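Local coordinates for enoyl-CoA hydratase/isomerase family protein (Pseudomonas syringae pv. tomato, PDB 3OT6), which probably catalyses a reaction on a coenzyme A thioester, such as hydration or isomerisation, as other crotonase-fold enzymes do, at residues L19-G24 / I35-A40; R89-P94 / K214-T219; I98-G103 / G188-V193; L113-Y118 / I144-D149. All blocks are in the same frame, centred on the assembly; numbering follows the deposited sequence.

Interaction 1. Residues L19-G24 / I35-A40; sequences LTLNNG and IAFNAA
L19 and A40 form the tight part of this contact. The CD2 methyl of L19 lies 3.5 Å from CB of A40. The branch carbon is almost as close, with L19 CG 3.7 Å from A40 CB. L19 points from its strand toward the helix. Its CG lies beside the backbone N and opposite the carbonyl carbon (chi1 -77°), and the isobutyl group ends on the small methyl of A40. The small A40 is consistent with the close approach here, where the CA atoms of L19 and A40 are 7.0 Å apart.

F37 meets the strand more loosely, one helical turn earlier. Its ring reaches back toward the sheet and lies obliquely to both leucines. L19 CD2 stands 4.4 Å from F37 CD2. L21 CD1 stands 4.4 Å from F37 CE1, the ring carbon across from CD2.

The two segments belong to a beta-alpha-beta unit made of strand 16-21, helix 31-46 and strand 50-54. Segment 35-40 runs nearly antiparallel to strand residues 19-21 (172°), with the two short axes 10.0 Å apart at closest. V53 of strand 50-54 and V8 of strand 8-13 also touch F37, and L41 and V51 pack on L19.

Beyond L21 the chain turns into a loop and leaves the helix. N23 there bonds through its ND2 to A28 O. On the helix, I35 and A39 are exposed. A bound MPD molecule, probably from the crystallisation liquor, lies about 4 Å from the side chain of A40.

Interaction 2. Residues R89-P94 / K214-T219; sequences RMLSHP and KGLLDT
L91 and S92 make a small, partly buried apolar contact with L216 and L217, joining the C-terminal part of helix 73-91 to the long helix 202-230. L91 faces the helix with two parts of its side chain. Its CD1 methyl touches CD2 of L216 at 3.9 Å, and the two leucine side chains cross at about a right angle. L91 CB lies 4.0 Å from L217 CD1. The other methyl is used next door, where L217 CD2 rests 3.9 Å from S92 CB. L217 therefore spreads its two methyls over two successive residues.

S92 gives its carbon to this contact. Its OG is turned between the backbone N and the carbonyl carbon (chi1 53°) and bonds to R88 O one turn back.

Two bonds bridge successive turns of segment 214-219. K214 NZ forms a salt bridge of 2.6 Å with D218 OD2, on the syn lone pair. T219 OG1 reaches G215 O at 2.7 Å from above the carbonyl plane, while T219 N arrives from the opposite face. That oxygen is held by two donors near a kink in the helix.

R213 NH1 and K209 NZ of helix 202-230 bond to the carbonyl oxygens of L91 and H93. Helix 141-150 lies alongside, with L146 touching L91 and D149 touching L216. R89 instead turns to helix 31-46, forming salt bridges with D42 and E45.

Interaction 3. Residues I98-G103 / G188-V193; sequences IVACPG and GAALAV
I98 and V193 meet at an oblique angle, each directed toward the other segment. The ethyl arm of I98 makes the touch. CG1 is set opposite the carbonyl carbon (chi1 -55°) and the arm is extended beyond it (chi2 173°), which carries CD1 out to the helix. There I98 CD1 lies 3.9 Å from V193 CG1. I98 CD1 also lies 3.6 Å from A190 O, so this methyl sits against the helix backbone as well as a side chain.

A100, two residues along the strand, points the same way as I98. It faces A190 methyl to methyl, with the two CB atoms 4.3 Å apart. With only methyl groups between them, the CA atoms of A100 and A190 are 6.5 Å apart. V99, between the two, points away from the helix, as alternation in a strand requires.

Helix segment 188-193 runs nearly antiparallel to strand segment 98-100 (171°), on one face of the six-stranded sheet. L186, A194 and L197 of helix 186-197 extend the packing beyond the segment, and A190 also touches I52 of strand 50-54. V99 packs on L113 of helix 108-113.

Interaction 4. Residues L113-Y118 / I144-D149; sequences LLSADY and IELARD
L114 begins the contact, pointing its side chain at the backbone of helix 141-150. Its CG lies beside the backbone N (chi1 -60°), and its CD1 methyl comes within 3.5 Å of A147 CA. The CB methyl of A147 touches it too. L114 CD1 is also 3.8 Å from L146 O. Closer to the chain, L114 CB stands 4.4 Å from L146 CB. The leucine thus lies against the main chain of the helix at L146 and A147.

A water completes this pairing. It donates to L114 O at 2.6 Å and to L146 O at 2.7 Å, linking two carbonyl oxygens that cannot bond to each other. By donating to both, it gives each of these carbonyls a polar partner within a buried contact.

S115 follows with a light touch. Its OG is 4.2 Å from L146 CD2, while its hydrogen bond goes to F111 O. L146 also packs on A87 and L91 of helix 73-91. From A116 onward the chain moves away from segment 144-149, though A116 O still bonds to R150 at the end of the same helix.

On the helix, R148 grips E145 side-on. Its NE and NH2 each meet one carboxylate oxygen on the syn side. Both oxygens lie close to the guanidinium plane, but that plane is tilted from the carboxylate.

Segment 113-118 is the loop that brings the chain from helix 108-113 into strand 118-122. That strand is the parallel neighbour of strand 97-100, while strand 103-106, between them in sequence, lies in the second sheet. Such alternation between two sheets, with helices interspersed, is the beta-beta-alpha spiral of the crotonase fold.

In the fold
Interactions 1 and 3 each pack a helix on the same six-stranded sheet, through strands 16-21 and 97-100. Their centres are 17 Å apart and they do not touch. Interactions 2 and 4 join helices and loops, with centres only 10 Å apart. They adjoin where helices 73-91, 141-150 and 202-230 meet. Interaction 1 closes first along the chain. Interaction 4 is nested inside interaction 3, and interaction 3 inside interaction 2. The late helix 202-230 thus returns to residues near 91, tying the end of the chain to its middle. N38 and R89 connect interactions 1 and 2. All four belong to the crotonase-like region of the chain, joining its sheet to the surrounding helices.

Interaction 1. Residues L19-G24 / I35-A40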
loop_
_atom_site.group_PDB
_atom_site.type_symbol
_atom_site.label_atom_id
_atom_site.label_comp_id
_atom_site.label_asym_id
_atom_site.label_seq_id
_atom_site.Cartn_x
_atom_site.Cartn_y
_atom_site.Cartn_z
ATOM N N LEU A 19 1.768 10.973 5.189
ATOM C CA LEU A 19 3.032 10.420 4.623
ATOM C C LEU A 19 2.970 10.567 3.122
ATOM O O LEU A 19 2.108 9.964 2.446
ATOM C CB LEU A 19 3.227 8.978 5.054
ATOM C CG LEU A 19 3.726 8.768 6.523
ATOM C CD1 LEU A 19 2.850 9.431 7.597
ATOM C CD2 LEU A 19 3.927 7.341 6.872
ATOM N N THR A 20 3.807 11.458 2.588
ATOM C CA THR A 20 3.726 11.768 1.161
ATOM C C THR A 20 4.906 11.120 0.485
ATOM O O THR A 20 6.052 11.434 0.835
ATOM C CB THR A 20 3.742 13.244 0.876
ATOM O OG1 THR A 20 2.643 13.865 1.562
ATOM C CG2 THR A 20 3.563 13.470 -0.612
ATOM N N LEU A 21 4.654 10.141 -0.382
ATOM C CA LEU A 21 5.748 9.533 -1.085
ATOM C C LEU A 21 6.071 10.451 -2.229
ATOM O O LEU A 21 5.166 10.953 -2.904
ATOM C CB LEU A 21 5.336 8.167 -1.616
ATOM C CG LEU A 21 6.295 7.387 -2.523
ATOM C CD1 LEU A 21 7.728 7.165 -1.949
ATOM C CD2 LEU A 21 5.638 6.077 -2.964
ATOM N N ASN A 22 7.355 10.690 -2.437
ATOM C CA ASN A 22 7.808 11.515 -3.544
ATOM C C ASN A 22 9.202 11.069 -4.064
ATOM O O ASN A 22 10.258 11.543 -3.597
ATOM C CB ASN A 22 7.788 12.973 -3.092
ATOM C CG ASN A 22 8.288 13.918 -4.149
ATOM O OD1 ASN A 22 8.390 13.570 -5.331
ATOM N ND2 ASN A 22 8.630 15.114 -3.727
ATOM N N ASN A 23 9.193 10.132 -5.007
ATOM C CA ASN A 23 10.412 9.531 -5.512
ATOM C C ASN A 23 10.448 9.528 -7.060
ATOM O O ASN A 23 9.842 8.666 -7.701
ATOM C CB ASN A 23 10.520 8.100 -4.990
ATOM C CG ASN A 23 11.794 7.404 -5.465
ATOM O OD1 ASN A 23 12.825 8.050 -5.608
ATOM N ND2 ASN A 23 11.734 6.087 -5.703
ATOM N N GLY A 24 11.136 10.483 -7.668
ATOM C CA GLY A 24 11.208 10.543 -9.122
ATOM C C GLY A 24 9.863 10.569 -9.851
ATOM O O GLY A 24 8.860 10.977 -9.314
ATOM N N ILE A 35 12.877 2.330 3.832
ATOM C CA ILE A 35 13.515 2.851 5.001
ATOM C C ILE A 35 12.828 4.182 5.412
ATOM O O ILE A 35 12.474 4.394 6.585
ATOM C CB ILE A 35 14.984 3.070 4.755
ATOM C CG1 ILE A 35 15.700 1.707 4.633
ATOM C CG2 ILE A 35 15.554 3.817 5.948
ATOM C CD1 ILE A 35 17.120 1.803 4.184
ATOM N N ALA A 36 12.607 5.056 4.448
ATOM C CA ALA A 36 11.903 6.296 4.731
ATOM C C ALA A 36 10.578 5.956 5.339
ATOM O O ALA A 36 10.246 6.548 6.356
ATOM C CB ALA A 36 11.727 7.149 3.466
ATOM N N PHE A 37 9.825 5.004 4.746
ATOM C CA PHE A 37 8.463 4.626 5.206
ATOM C C PHE A 37 8.491 4.094 6.625
ATOM O O PHE A 37 7.682 4.483 7.433
ATOM C CB PHE A 37 7.816 3.548 4.290
ATOM C CG PHE A 37 6.794 4.082 3.370
ATOM C CD1 PHE A 37 6.981 3.999 1.987
ATOM C CD2 PHE A 37 5.628 4.680 3.874
ATOM C CE1 PHE A 37 6.041 4.540 1.110
ATOM C CE2 PHE A 37 4.693 5.222 3.038
ATOM C CZ PHE A 37 4.893 5.170 1.629
ATOM N N ASN A 38 9.412 3.188 6.932
ATOM C CA ASN A 38 9.543 2.705 8.280
ATOM C C ASN A 38 9.832 3.832 9.295
ATOM O O ASN A 38 9.287 3.790 10.430
ATOM C CB ASN A 38 10.590 1.614 8.350
ATOM C CG ASN A 38 10.091 0.308 7.718
ATOM O OD1 ASN A 38 9.021 -0.207 8.097
ATOM N ND2 ASN A 38 10.846 -0.224 6.743
ATOM N N ALA A 39 10.623 4.838 8.877
ATOM C CA ALA A 39 11.013 5.910 9.764
ATOM C C ALA A 39 9.793 6.781 9.956
ATOM O O ALA A 39 9.516 7.217 11.056
ATOM C CB ALA A 39 12.170 6.717 9.207
ATOM N N ALA A 40 8.999 6.945 8.911
ATOM C CA ALA A 40 7.825 7.801 9.016
ATOM C C ALA A 40 6.793 7.138 9.864
ATOM O O ALA A 40 5.971 7.815 10.434
ATOM C CB ALA A 40 7.222 8.196 7.627
#

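Interaction 2. Residues R89-P94 / K214-T219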
loop_
_atom_site.group_PDB
_atom_site.type_symbol
_atom_site.label_atom_id
_atom_site.label_comp_id
_atom_site.label_asym_id
_atom_site.label_seq_id
_atom_site.Cartn_x
_atom_site.Cartn_y
_atom_site.Cartn_z
ATOM N N ARG A 89 3.688 -4.652 8.136
ATOM C CA ARG A 89 3.747 -3.737 9.255
ATOM C C ARG A 89 2.557 -2.825 9.154
ATOM O O ARG A 89 1.930 -2.540 10.147
ATOM C CB ARG A 89 5.049 -2.933 9.271
ATOM C CG ARG A 89 4.999 -1.797 10.234
ATOM C CD ARG A 89 6.224 -0.922 10.160
ATOM N NE ARG A 89 6.190 -0.008 11.288
ATOM C CZ ARG A 89 7.116 0.884 11.553
ATOM N NH1 ARG A 89 8.169 1.011 10.771
ATOM N NH2 ARG A 89 6.985 1.626 12.615
HETATM N N MSE A 90 2.196 -2.425 7.939
HETATM C CA MSE A 90 1.061 -1.535 7.766
HETATM C C MSE A 90 -0.218 -2.182 8.214
HETATM O O MSE A 90 -1.095 -1.523 8.758
HETATM C CB MSE A 90 0.920 -1.078 6.312
HETATM C CG MSE A 90 1.966 -0.084 5.899
HETATM SE SE MSE A 90 2.042 0.270 3.961
HETATM C CE MSE A 90 0.343 1.226 3.643
ATOM N N LEU A 91 -0.352 -3.466 7.959
ATOM C CA LEU A 91 -1.588 -4.178 8.317
ATOM C C LEU A 91 -1.615 -4.454 9.812
ATOM O O LEU A 91 -2.656 -4.814 10.380
ATOM C CB LEU A 91 -1.690 -5.479 7.551
ATOM C CG LEU A 91 -2.026 -5.306 6.063
ATOM C CD1 LEU A 91 -1.603 -6.573 5.323
ATOM C CD2 LEU A 91 -3.504 -5.122 5.976
ATOM N N SER A 92 -0.473 -4.286 10.468
ATOM C CA SER A 92 -0.497 -4.497 11.921
ATOM C C SER A 92 -0.272 -3.164 12.666
ATOM O O SER A 92 -0.140 -3.157 13.868
ATOM C CB SER A 92 0.421 -5.612 12.382
ATOM O OG SER A 92 1.679 -5.395 11.902
ATOM N N HIS A 93 -0.402 -2.045 11.948
ATOM C CA HIS A 93 -0.152 -0.780 12.542
ATOM C C HIS A 93 -1.156 -0.458 13.668
ATOM O O HIS A 93 -2.359 -0.611 13.496
ATOM C CB HIS A 93 -0.188 0.293 11.449
ATOM C CG HIS A 93 0.374 1.612 11.879
ATOM N ND1 HIS A 93 1.713 1.775 12.195
ATOM C CD2 HIS A 93 -0.224 2.818 12.087
ATOM C CE1 HIS A 93 1.928 3.035 12.531
ATOM N NE2 HIS A 93 0.768 3.687 12.488
ATOM N N PRO A 94 -0.684 0.105 14.774
ATOM C CA PRO A 94 -1.597 0.292 15.912
ATOM C C PRO A 94 -2.689 1.358 15.754
ATOM O O PRO A 94 -3.651 1.365 16.529
ATOM C CB PRO A 94 -0.665 0.550 17.093
ATOM C CG PRO A 94 0.631 1.011 16.520
ATOM C CD PRO A 94 0.713 0.411 15.095
ATOM N N LYS A 214 -4.761 -12.005 12.306
ATOM C CA LYS A 214 -3.734 -12.962 12.726
ATOM C C LYS A 214 -3.389 -13.944 11.649
ATOM O O LYS A 214 -2.215 -14.083 11.337
ATOM C CB LYS A 214 -4.119 -13.726 14.005
ATOM C CG LYS A 214 -3.062 -14.788 14.330
ATOM C CD LYS A 214 -3.260 -15.507 15.698
ATOM C CE LYS A 214 -2.238 -16.707 15.880
ATOM N NZ LYS A 214 -0.845 -16.215 15.519
ATOM N N GLY A 215 -4.392 -14.629 11.089
ATOM C CA GLY A 215 -4.229 -15.498 9.916
ATOM C C GLY A 215 -3.438 -14.832 8.787
ATOM O O GLY A 215 -2.454 -15.418 8.280
ATOM N N LEU A 216 -3.788 -13.585 8.447
ATOM C CA LEU A 216 -3.187 -12.921 7.335
ATOM C C LEU A 216 -1.746 -12.629 7.709
ATOM O O LEU A 216 -0.817 -12.866 6.887
ATOM C CB LEU A 216 -3.952 -11.661 6.976
ATOM C CG LEU A 216 -3.351 -10.651 5.971
ATOM C CD1 LEU A 216 -3.143 -11.270 4.568
ATOM C CD2 LEU A 216 -4.197 -9.392 5.856
ATOM N N LEU A 217 -1.542 -12.164 8.940
ATOM C CA LEU A 217 -0.181 -11.804 9.409
ATOM C C LEU A 217 0.737 -13.033 9.476
ATOM O O LEU A 217 1.841 -12.988 9.024
ATOM C CB LEU A 217 -0.240 -11.074 10.757
ATOM C CG LEU A 217 -0.385 -9.537 10.857
ATOM C CD1 LEU A 217 -0.565 -8.726 9.555
ATOM C CD2 LEU A 217 -1.345 -9.045 11.940
ATOM N N ASP A 218 0.281 -14.155 10.008
ATOM C CA ASP A 218 1.138 -15.337 9.999
ATOM C C ASP A 218 1.458 -15.789 8.593
ATOM O O ASP A 218 2.603 -16.082 8.308
ATOM C CB ASP A 218 0.528 -16.483 10.839
ATOM C CG ASP A 218 0.385 -16.088 12.310
ATOM O OD1 ASP A 218 1.074 -15.083 12.745
ATOM O OD2 ASP A 218 -0.416 -16.761 13.011
ATOM N N THR A 219 0.443 -15.846 7.737
ATOM C CA THR A 219 0.572 -16.165 6.340
ATOM C C THR A 219 1.573 -15.272 5.586
ATOM O O THR A 219 2.346 -15.764 4.735
ATOM C CB THR A 219 -0.787 -16.055 5.641
ATOM O OG1 THR A 219 -1.680 -17.001 6.215
ATOM C CG2 THR A 219 -0.650 -16.329 4.149
#

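Interaction 3. Residues I98-G103 / G188-V193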
loop_
_atom_site.group_PDB
_atom_site.type_symbol
_atom_site.label_atom_id
_atom_site.label_comp_id
_atom_site.label_asym_id
_atom_site.label_seq_id
_atom_site.Cartn_x
_atom_site.Cartn_y
_atom_site.Cartn_z
ATOM N N ILE A 98 -4.976 5.184 6.261
ATOM C CA ILE A 98 -5.720 5.585 5.079
ATOM C C ILE A 98 -4.726 5.687 3.950
ATOM O O ILE A 98 -3.611 6.227 4.106
ATOM C CB ILE A 98 -6.412 6.938 5.278
ATOM C CG1 ILE A 98 -7.301 6.905 6.517
ATOM C CG2 ILE A 98 -7.281 7.311 4.090
ATOM C CD1 ILE A 98 -7.938 8.338 6.907
ATOM N N VAL A 99 -5.078 5.114 2.817
ATOM C CA VAL A 99 -4.261 5.340 1.622
ATOM C C VAL A 99 -5.123 6.172 0.714
ATOM O O VAL A 99 -6.295 5.795 0.405
ATOM C CB VAL A 99 -3.786 4.020 0.925
ATOM C CG1 VAL A 99 -3.030 4.346 -0.395
ATOM C CG2 VAL A 99 -2.897 3.255 1.876
ATOM N N ALA A 100 -4.569 7.317 0.350
ATOM C CA ALA A 100 -5.244 8.293 -0.482
ATOM C C ALA A 100 -4.526 8.268 -1.821
ATOM O O ALA A 100 -3.423 8.869 -1.962
ATOM C CB ALA A 100 -5.142 9.673 0.143
ATOM N N CYS A 101 -5.121 7.616 -2.814
ATOM C CA CYS A 101 -4.384 7.364 -4.025
ATOM C C CYS A 101 -4.654 8.473 -5.047
ATOM O O CYS A 101 -5.786 8.612 -5.483
ATOM C CB CYS A 101 -4.720 5.965 -4.559
ATOM S SG CYS A 101 -4.289 5.754 -6.276
ATOM N N PRO A 102 -3.621 9.289 -5.405
ATOM C CA PRO A 102 -3.929 10.451 -6.277
ATOM C C PRO A 102 -3.972 10.180 -7.805
ATOM O O PRO A 102 -4.103 11.115 -8.583
ATOM C CB PRO A 102 -2.876 11.513 -5.878
ATOM C CG PRO A 102 -1.829 10.814 -5.101
ATOM C CD PRO A 102 -2.214 9.331 -4.964
ATOM N N GLY A 103 -3.922 8.921 -8.229
ATOM C CA GLY A 103 -3.990 8.604 -9.639
ATOM C C GLY A 103 -3.795 7.120 -9.876
ATOM O O GLY A 103 -4.681 6.286 -9.516
ATOM N N GLY A 188 -9.609 16.367 1.072
ATOM C CA GLY A 188 -10.753 16.618 1.901
ATOM C C GLY A 188 -11.482 15.347 2.246
ATOM O O GLY A 188 -11.991 15.194 3.371
ATOM N N ALA A 189 -11.575 14.421 1.298
ATOM C CA ALA A 189 -12.279 13.164 1.582
ATOM C C ALA A 189 -11.484 12.325 2.630
ATOM O O ALA A 189 -12.083 11.738 3.579
ATOM C CB ALA A 189 -12.542 12.397 0.308
ATOM N N ALA A 190 -10.150 12.330 2.475
ATOM C CA ALA A 190 -9.237 11.669 3.401
ATOM C C ALA A 190 -9.331 12.197 4.820
ATOM O O ALA A 190 -9.440 11.388 5.746
ATOM C CB ALA A 190 -7.788 11.676 2.905
ATOM N N LEU A 191 -9.288 13.529 5.004
ATOM C CA LEU A 191 -9.554 14.130 6.327
ATOM C C LEU A 191 -10.969 13.828 6.850
ATOM O O LEU A 191 -11.182 13.638 8.055
ATOM C CB LEU A 191 -9.230 15.627 6.330
ATOM C CG LEU A 191 -7.750 15.903 6.027
ATOM C CD1 LEU A 191 -7.478 17.408 5.914
ATOM C CD2 LEU A 191 -6.835 15.293 7.088
ATOM N N ALA A 192 -11.941 13.741 5.970
ATOM C CA ALA A 192 -13.256 13.431 6.446
ATOM C C ALA A 192 -13.374 11.985 7.028
ATOM O O ALA A 192 -14.118 11.767 7.993
ATOM C CB ALA A 192 -14.276 13.668 5.328
ATOM N N VAL A 193 -12.679 11.011 6.408
ATOM C CA VAL A 193 -12.601 9.643 6.891
ATOM C C VAL A 193 -11.760 9.590 8.157
ATOM O O VAL A 193 -12.091 8.891 9.123
ATOM C CB VAL A 193 -11.954 8.717 5.834
ATOM C CG1 VAL A 193 -11.665 7.307 6.446
ATOM C CG2 VAL A 193 -12.866 8.581 4.639
#

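Interaction 4. Residues L113-Y118 / I144-D149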
loop_
_atom_site.group_PDB
_atom_site.type_symbol
_atom_site.label_atom_id
_atom_site.label_comp_id
_atom_site.label_asym_id
_atom_site.label_seq_id
_atom_site.Cartn_x
_atom_site.Cartn_y
_atom_site.Cartn_z
ATOM N N LEU A 113 -2.398 -0.251 -1.341
ATOM C CA LEU A 113 -3.860 -0.141 -1.084
ATOM C C LEU A 113 -4.484 -1.386 -0.396
ATOM O O LEU A 113 -5.556 -1.303 0.256
ATOM C CB LEU A 113 -4.640 0.177 -2.368
ATOM C CG LEU A 113 -4.218 1.395 -3.226
ATOM C CD1 LEU A 113 -4.642 1.155 -4.682
ATOM C CD2 LEU A 113 -4.839 2.664 -2.624
ATOM N N LEU A 114 -3.839 -2.530 -0.590
ATOM C CA LEU A 114 -4.241 -3.770 -0.004
ATOM C C LEU A 114 -3.642 -3.941 1.412
ATOM O O LEU A 114 -3.855 -4.972 2.055
ATOM C CB LEU A 114 -3.837 -4.928 -0.938
ATOM C CG LEU A 114 -4.483 -4.868 -2.346
ATOM C CD1 LEU A 114 -4.344 -6.180 -3.131
ATOM C CD2 LEU A 114 -5.962 -4.465 -2.313
ATOM N N SER A 115 -2.938 -2.926 1.915
ATOM C CA SER A 115 -2.228 -3.058 3.169
ATOM C C SER A 115 -2.775 -2.074 4.225
ATOM O O SER A 115 -2.141 -1.848 5.222
ATOM C CB SER A 115 -0.762 -2.717 2.932
ATOM O OG SER A 115 -0.196 -3.640 2.033
ATOM N N ALA A 116 -3.926 -1.475 4.002
ATOM C CA ALA A 116 -4.332 -0.306 4.752
ATOM C C ALA A 116 -5.738 -0.572 5.320
ATOM O O ALA A 116 -6.401 -1.590 4.991
ATOM C CB ALA A 116 -4.386 0.916 3.789
ATOM N N ASP A 117 -6.231 0.403 6.075
ATOM C CA ASP A 117 -7.522 0.274 6.747
ATOM C C ASP A 117 -8.687 0.861 5.975
ATOM O O ASP A 117 -9.807 0.403 6.146
ATOM C CB ASP A 117 -7.405 0.824 8.136
ATOM C CG ASP A 117 -6.445 -0.011 8.949
ATOM O OD1 ASP A 117 -6.791 -1.231 9.138
ATOM O OD2 ASP A 117 -5.343 0.515 9.310
ATOM N N TYR A 118 -8.390 1.847 5.125
ATOM C CA TYR A 118 -9.366 2.557 4.343
ATOM C C TYR A 118 -8.598 3.073 3.096
ATOM O O TYR A 118 -7.433 3.568 3.220
ATOM C CB TYR A 118 -9.985 3.775 5.142
ATOM C CG TYR A 118 -11.272 4.219 4.473
ATOM C CD1 TYR A 118 -12.492 3.675 4.870
ATOM C CD2 TYR A 118 -11.256 5.059 3.369
ATOM C CE1 TYR A 118 -13.687 3.993 4.220
ATOM C CE2 TYR A 118 -12.477 5.408 2.676
ATOM C CZ TYR A 118 -13.673 4.852 3.112
ATOM O OH TYR A 118 -14.875 5.099 2.493
ATOM N N ILE A 144 0.266 -12.456 -3.674
ATOM C CA ILE A 144 -0.913 -13.270 -3.923
ATOM C C ILE A 144 -1.796 -13.152 -2.695
ATOM O O ILE A 144 -3.000 -12.904 -2.809
ATOM C CB ILE A 144 -0.533 -14.730 -4.123
ATOM C CG1 ILE A 144 0.139 -14.918 -5.519
ATOM C CG2 ILE A 144 -1.741 -15.600 -3.855
ATOM C CD1 ILE A 144 0.878 -16.245 -5.699
ATOM N N GLU A 145 -1.161 -13.295 -1.529
ATOM C CA GLU A 145 -1.864 -13.363 -0.257
ATOM C C GLU A 145 -2.461 -12.005 0.194
ATOM O O GLU A 145 -3.586 -11.968 0.736
ATOM C CB GLU A 145 -0.986 -14.022 0.825
ATOM C CG GLU A 145 -0.707 -15.567 0.603
ATOM C CD GLU A 145 -1.958 -16.382 0.204
ATOM O OE1 GLU A 145 -3.061 -16.068 0.687
ATOM O OE2 GLU A 145 -1.849 -17.341 -0.633
ATOM N N LEU A 146 -1.775 -10.896 -0.102
ATOM C CA LEU A 146 -2.382 -9.580 0.104
ATOM C C LEU A 146 -3.574 -9.407 -0.794
ATOM O O LEU A 146 -4.570 -8.827 -0.400
ATOM C CB LEU A 146 -1.393 -8.467 -0.198
ATOM C CG LEU A 146 -0.156 -8.303 0.728
ATOM C CD1 LEU A 146 0.844 -7.318 0.098
ATOM C CD2 LEU A 146 -0.569 -7.796 2.050
ATOM N N ALA A 147 -3.505 -9.901 -2.021
ATOM C CA ALA A 147 -4.627 -9.701 -2.951
ATOM C C ALA A 147 -5.783 -10.606 -2.574
ATOM O O ALA A 147 -6.943 -10.197 -2.565
ATOM C CB ALA A 147 -4.208 -9.922 -4.337
ATOM N N ARG A 148 -5.452 -11.811 -2.140
ATOM C CA ARG A 148 -6.474 -12.782 -1.823
ATOM C C ARG A 148 -7.344 -12.279 -0.713
ATOM O O ARG A 148 -8.544 -12.517 -0.702
ATOM C CB ARG A 148 -5.859 -14.126 -1.439
ATOM C CG ARG A 148 -6.921 -15.247 -1.476
ATOM C CD ARG A 148 -6.475 -16.583 -0.851
ATOM N NE ARG A 148 -5.151 -17.059 -1.287
ATOM C CZ ARG A 148 -4.968 -17.780 -2.391
ATOM N NH1 ARG A 148 -6.050 -18.131 -3.180
ATOM N NH2 ARG A 148 -3.704 -18.151 -2.692
ATOM N N ASP A 149 -6.736 -11.582 0.231
ATOM C CA ASP A 149 -7.411 -11.263 1.444
ATOM C C ASP A 149 -8.307 -10.077 1.250
ATOM O O ASP A 149 -9.266 -9.955 2.001
ATOM C CB ASP A 149 -6.407 -10.988 2.608
ATOM C CG ASP A 149 -7.099 -11.020 3.980
ATOM O OD1 ASP A 149 -7.600 -12.123 4.345
ATOM O OD2 ASP A 149 -7.215 -9.957 4.648
HETATM O O HOH W 1 -4.705 -7.468 1.966
#